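Local coordinates for sensor protein DivL (Caulobacter crescentus, PDB 4Q20) that acts as a repurposed histidine kinase in two-component signalling, is required for cell division and growth, and phosphorylates the cell-cycle regulator CtrA, at residues 107-112 and 230-235; 157-162 and 224-229. All coordinates share one frame; numbering follows the deposited sequence.

In the fold
Both contacts use helix 222-232 of the GHKL-type ATPase domain, and their centres lie about 11 Å apart. Interaction 2 is buried, close to the centre of the chain: there the middle of this helix packs roughly antiparallel against helix 153-170, and two polar side chains on the seam are each bonded to an aspartate of helix 73-103. Interaction 1 lies at the surface, where the end of the same helix meets the connection from helix 73-103 to strand 112-115, through aliphatic contacts and a CH-pi contact with a histidine. The two touch directly, Val230 CG2 standing 3.8 Å from Thr159 CG2, and interaction 2 is nested along the chain inside the loop closed by interaction 1.

Interaction 1: residues 107-112 and 230-235; sequences MALEIE and VELHGG
Leu109 sets a single methyl almost exactly over the middle of the His233 imidazole: CD1 lies 3.5 Å from the ring centroid and only 4° off the ring normal, a CH-pi contact over the face. All five ring atoms are therefore at similar range, from 3.6 Å at NE2 to 3.8 Å at ND1 of His233, each measured to Leu109 CD1. Both ring nitrogens are bonded, ND1 to the carbonyl of Leu229 and NE2 to the backbone N of Asp152, which should hold the ring's orientation. A histidine suits this place, since it serves two polar backbone groups while presenting the flat pi face of its ring to a leucine. The first torsion of His233 (chi1 -79°) places CG beside the backbone N, bringing ND1 back toward its own helix.

The other branch of Leu109 serves a different neighbour, CD2 resting 3.8 Å from Leu232 CD2, while CD1 also comes within 3.4 Å of Leu232 O. A forked side chain can thus touch a ring and an aliphatic residue together. Leu232 belongs to the last turn of helix 222-232, which closes in a Schellman motif: Gly235 N bonds to Val230 O, with a weak bond from Gly234 N to Glu231 O. Gly234 is the C-prime residue, and its positive phi of 79° is readily adopted by glycine. Beside this helix end runs the connection leaving helix 73-103 for strand 112-115, linking the dimerization and phosphoacceptor helices of HisKA to the ATPase domain. Met107, long and flexible, reaches Leu232 CD2 with its SD at 4.3 Å and packs also on Asp98, Gln101 and Ile102 of helix 73-103. Ile111 approaches the His233 ring obliquely, its CD1 4.3 Å from CD2 of the imidazole.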
loop_
_atom_site.group_PDB
_atom_site.type_symbol
_atom_site.label_atom_id
_atom_site.label_comp_id
_atom_site.label_asym_id
_atom_site.label_seq_id
_atom_site.Cartn_x
_atom_site.Cartn_y
_atom_site.Cartn_z
ATOM N N MET A 107 21.079 6.958 -1.427
ATOM C CA MET A 107 20.617 8.083 -0.636
ATOM C C MET A 107 21.783 8.875 -0.110
ATOM O O MET A 107 22.511 8.414 0.773
ATOM C CB MET A 107 19.692 7.691 0.506
ATOM C CG MET A 107 19.037 8.902 1.118
ATOM S SD MET A 107 17.975 8.552 2.498
ATOM C CE MET A 107 16.612 7.668 1.677
ATOM N N ALA A 108 21.950 10.076 -0.671
ATOM C CA ALA A 108 22.967 11.037 -0.282
ATOM C C ALA A 108 22.279 12.175 0.454
ATOM O O ALA A 108 21.219 12.648 0.015
ATOM C CB ALA A 108 23.717 11.545 -1.505
ATOM N N LEU A 109 22.838 12.561 1.610
ATOM C CA LEU A 109 22.266 13.625 2.434
ATOM C C LEU A 109 22.648 15.013 1.905
ATOM O O LEU A 109 23.739 15.200 1.362
ATOM C CB LEU A 109 22.684 13.499 3.923
ATOM C CG LEU A 109 22.538 12.152 4.638
ATOM C CD1 LEU A 109 23.099 12.236 6.041
ATOM C CD2 LEU A 109 21.088 11.683 4.691
ATOM N N GLU A 110 21.733 15.977 2.078
ATOM C CA GLU A 110 21.881 17.392 1.749
ATOM C C GLU A 110 22.199 18.143 3.052
ATOM O O GLU A 110 21.278 18.634 3.712
ATOM C CB GLU A 110 20.585 17.917 1.107
ATOM C CG GLU A 110 20.247 17.354 -0.259
ATOM C CD GLU A 110 19.005 17.993 -0.848
ATOM O OE1 GLU A 110 19.158 18.896 -1.702
ATOM O OE2 GLU A 110 17.884 17.645 -0.412
ATOM N N ILE A 111 23.498 18.195 3.438
ATOM C CA ILE A 111 23.977 18.782 4.698
ATOM C C ILE A 111 23.876 20.335 4.715
ATOM O O ILE A 111 24.476 21.029 3.883
ATOM C CB ILE A 111 25.415 18.283 5.059
ATOM C CG1 ILE A 111 25.518 16.727 5.042
ATOM C CG2 ILE A 111 25.907 18.842 6.412
ATOM C CD1 ILE A 111 24.514 15.942 5.970
ATOM N N GLU A 112 23.121 20.854 5.713
ATOM C CA GLU A 112 22.879 22.279 5.966
ATOM C C GLU A 112 22.639 22.549 7.479
ATOM O O GLU A 112 22.461 21.607 8.258
ATOM C CB GLU A 112 21.694 22.782 5.121
ATOM C CG GLU A 112 20.316 22.462 5.687
ATOM C CD GLU A 112 19.305 22.029 4.646
ATOM O OE1 GLU A 112 19.639 22.063 3.439
ATOM O OE2 GLU A 112 18.146 21.742 5.028
ATOM N N VAL A 230 20.258 8.088 10.939
ATOM C CA VAL A 230 21.149 8.641 11.955
ATOM C C VAL A 230 22.587 8.152 11.694
ATOM O O VAL A 230 23.533 8.925 11.858
ATOM C CB VAL A 230 20.646 8.311 13.381
ATOM C CG1 VAL A 230 21.671 8.667 14.438
ATOM C CG2 VAL A 230 19.322 9.018 13.661
ATOM N N GLU A 231 22.749 6.906 11.239
ATOM C CA GLU A 231 24.074 6.353 10.949
ATOM C C GLU A 231 24.678 6.983 9.701
ATOM O O GLU A 231 25.903 7.040 9.596
ATOM C CB GLU A 231 24.040 4.839 10.838
ATOM C CG GLU A 231 23.864 4.213 12.195
ATOM C CD GLU A 231 24.124 2.730 12.323
ATOM O OE1 GLU A 231 24.271 2.052 11.282
ATOM O OE2 GLU A 231 24.208 2.255 13.480
ATOM N N LEU A 232 23.830 7.490 8.783
ATOM C CA LEU A 232 24.237 8.197 7.564
ATOM C C LEU A 232 24.786 9.581 7.927
ATOM O O LEU A 232 25.578 10.140 7.171
ATOM C CB LEU A 232 23.016 8.329 6.649
ATOM C CG LEU A 232 23.132 8.009 5.139
ATOM C CD1 LEU A 232 23.925 6.728 4.863
ATOM C CD2 LEU A 232 21.742 7.899 4.516
ATOM N N HIS A 233 24.354 10.128 9.090
ATOM C CA HIS A 233 24.793 11.414 9.648
ATOM C C HIS A 233 26.071 11.261 10.512
ATOM O O HIS A 233 26.479 12.215 11.164
ATOM C CB HIS A 233 23.674 12.020 10.501
ATOM C CG HIS A 233 22.596 12.698 9.705
ATOM N ND1 HIS A 233 21.406 12.055 9.408
ATOM C CD2 HIS A 233 22.541 13.958 9.224
ATOM C CE1 HIS A 233 20.690 12.925 8.722
ATOM N NE2 HIS A 233 21.332 14.083 8.590
ATOM N N GLY A 234 26.665 10.062 10.525
ATOM C CA GLY A 234 27.839 9.729 11.331
ATOM C C GLY A 234 27.501 9.443 12.789
ATOM O O GLY A 234 28.387 9.395 13.646
ATOM N N GLY A 235 26.220 9.246 13.077
ATOM C CA GLY A 235 25.739 8.982 14.430
ATOM C C GLY A 235 25.311 7.555 14.701
ATOM O O GLY A 235 25.632 6.639 13.940
#

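Interaction 2: residues 157-162 and 224-229; sequences AQTLDH and ALVKAL
Gln158 O is gripped by two donors of one residue: the backbone N of His162, in the ordinary helical bond, and His162 ND1 at 2.8 Å, arriving from opposite faces of the carbonyl plane. The ND1 bond is bent, 147° at the hydrogen. It fixes the imidazole along its own helix, and NE2 is taken by Asp95 of helix 73-103, so a histidine can be buried here with both nitrogens bonded. Leu225 CD2 leans on both side chains, 3.7 Å from His162 CE1 and equally far from Gln158 NE2, whose amide also bonds to Asp98.

Helices 153-170 and 222-232 lie on the sheet of the GHKL ATPase sandwich; their segments 157-162 and 224-229 run roughly antiparallel, at 148° with axes 9.2 Å apart. The compact side chains of Thr159 and Val226 are consistent with the close approach, their CA atoms being 5.0 Å apart. Val226 CG2 nestles 3.6 Å from His162 CB, the other methyl facing Thr159 CG2. With chi1 of -68°, Thr159 turns its hydroxyl back to Arg155 O, and OG1 still lies 3.4 Å from Leu229 CD1 as the two side chains run alongside in opposite senses.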
loop_
_atom_site.group_PDB
_atom_site.type_symbol
_atom_site.label_atom_id
_atom_site.label_comp_id
_atom_site.label_asym_id
_atom_site.label_seq_id
_atom_site.Cartn_x
_atom_site.Cartn_y
_atom_site.Cartn_z
ATOM N N ALA A 157 13.822 15.211 10.178
ATOM C CA ALA A 157 12.382 15.392 10.449
ATOM C C ALA A 157 11.647 14.058 10.367
ATOM O O ALA A 157 10.787 13.750 11.195
ATOM C CB ALA A 157 11.772 16.381 9.466
ATOM N N GLN A 158 12.024 13.255 9.382
ATOM C CA GLN A 158 11.494 11.920 9.142
ATOM C C GLN A 158 11.909 10.978 10.300
ATOM O O GLN A 158 11.087 10.177 10.757
ATOM C CB GLN A 158 12.007 11.429 7.786
ATOM C CG GLN A 158 11.521 10.059 7.358
ATOM C CD GLN A 158 11.926 9.713 5.939
ATOM O OE1 GLN A 158 12.789 10.354 5.299
ATOM N NE2 GLN A 158 11.284 8.685 5.413
ATOM N N THR A 159 13.151 11.120 10.808
ATOM C CA THR A 159 13.649 10.335 11.938
ATOM C C THR A 159 12.762 10.598 13.184
ATOM O O THR A 159 12.251 9.647 13.793
ATOM C CB THR A 159 15.147 10.648 12.192
ATOM O OG1 THR A 159 15.935 10.164 11.104
ATOM C CG2 THR A 159 15.659 10.033 13.472
ATOM N N LEU A 160 12.552 11.879 13.523
ATOM C CA LEU A 160 11.719 12.268 14.660
ATOM C C LEU A 160 10.278 11.815 14.495
ATOM O O LEU A 160 9.688 11.305 15.456
ATOM C CB LEU A 160 11.774 13.772 14.888
ATOM C CG LEU A 160 13.156 14.332 15.250
ATOM C CD1 LEU A 160 13.097 15.823 15.321
ATOM C CD2 LEU A 160 13.701 13.723 16.575
ATOM N N ASP A 161 9.740 11.915 13.281
ATOM C CA ASP A 161 8.382 11.468 13.004
ATOM C C ASP A 161 8.196 9.990 13.330
ATOM O O ASP A 161 7.213 9.634 13.993
ATOM C CB ASP A 161 8.011 11.742 11.544
ATOM C CG ASP A 161 7.514 13.151 11.269
ATOM O OD1 ASP A 161 7.282 13.910 12.255
ATOM O OD2 ASP A 161 7.303 13.486 10.068
ATOM N N HIS A 162 9.160 9.139 12.907
ATOM C CA HIS A 162 9.111 7.701 13.152
ATOM C C HIS A 162 9.168 7.392 14.621
ATOM O O HIS A 162 8.409 6.533 15.072
ATOM C CB HIS A 162 10.227 6.971 12.410
ATOM C CG HIS A 162 9.884 6.760 10.982
ATOM N ND1 HIS A 162 10.307 7.635 10.002
ATOM C CD2 HIS A 162 9.066 5.842 10.425
ATOM C CE1 HIS A 162 9.769 7.200 8.883
ATOM N NE2 HIS A 162 9.017 6.121 9.089
ATOM N N ALA A 224 14.294 0.760 11.724
ATOM C CA ALA A 224 15.463 0.400 10.919
ATOM C C ALA A 224 15.895 1.598 10.104
ATOM O O ALA A 224 17.090 1.807 9.932
ATOM C CB ALA A 224 15.166 -0.783 10.008
ATOM N N LEU A 225 14.928 2.420 9.700
ATOM C CA LEU A 225 15.088 3.669 8.946
ATOM C C LEU A 225 15.700 4.743 9.834
ATOM O O LEU A 225 16.648 5.391 9.413
ATOM C CB LEU A 225 13.730 4.128 8.377
ATOM C CG LEU A 225 13.757 5.058 7.198
ATOM C CD1 LEU A 225 14.461 4.411 5.979
ATOM C CD2 LEU A 225 12.360 5.448 6.831
ATOM N N VAL A 226 15.211 4.890 11.070
ATOM C CA VAL A 226 15.771 5.793 12.089
ATOM C C VAL A 226 17.275 5.502 12.247
ATOM O O VAL A 226 18.092 6.413 12.137
ATOM C CB VAL A 226 15.010 5.630 13.445
ATOM C CG1 VAL A 226 15.796 6.203 14.618
ATOM C CG2 VAL A 226 13.609 6.242 13.382
ATOM N N LYS A 227 17.629 4.225 12.472
ATOM C CA LYS A 227 19.008 3.773 12.635
ATOM C C LYS A 227 19.850 4.104 11.410
ATOM O O LYS A 227 20.920 4.678 11.574
ATOM C CB LYS A 227 19.052 2.276 12.919
ATOM C CG LYS A 227 20.473 1.785 13.188
ATOM C CD LYS A 227 20.521 0.376 13.643
ATOM C CE LYS A 227 21.889 -0.205 13.423
ATOM N NZ LYS A 227 22.025 -1.496 14.141
ATOM N N ALA A 228 19.351 3.786 10.193
ATOM C CA ALA A 228 20.039 4.001 8.920
ATOM C C ALA A 228 20.242 5.491 8.614
ATOM O O ALA A 228 21.306 5.869 8.125
ATOM C CB ALA A 228 19.279 3.321 7.777
ATOM N N LEU A 229 19.252 6.325 8.916
ATOM C CA LEU A 229 19.329 7.777 8.680
ATOM C C LEU A 229 20.300 8.455 9.640
ATOM O O LEU A 229 21.094 9.283 9.199
ATOM C CB LEU A 229 17.951 8.432 8.800
ATOM C CG LEU A 229 16.944 8.141 7.695
ATOM C CD1 LEU A 229 15.596 8.809 8.006
ATOM C CD2 LEU A 229 17.482 8.518 6.326
#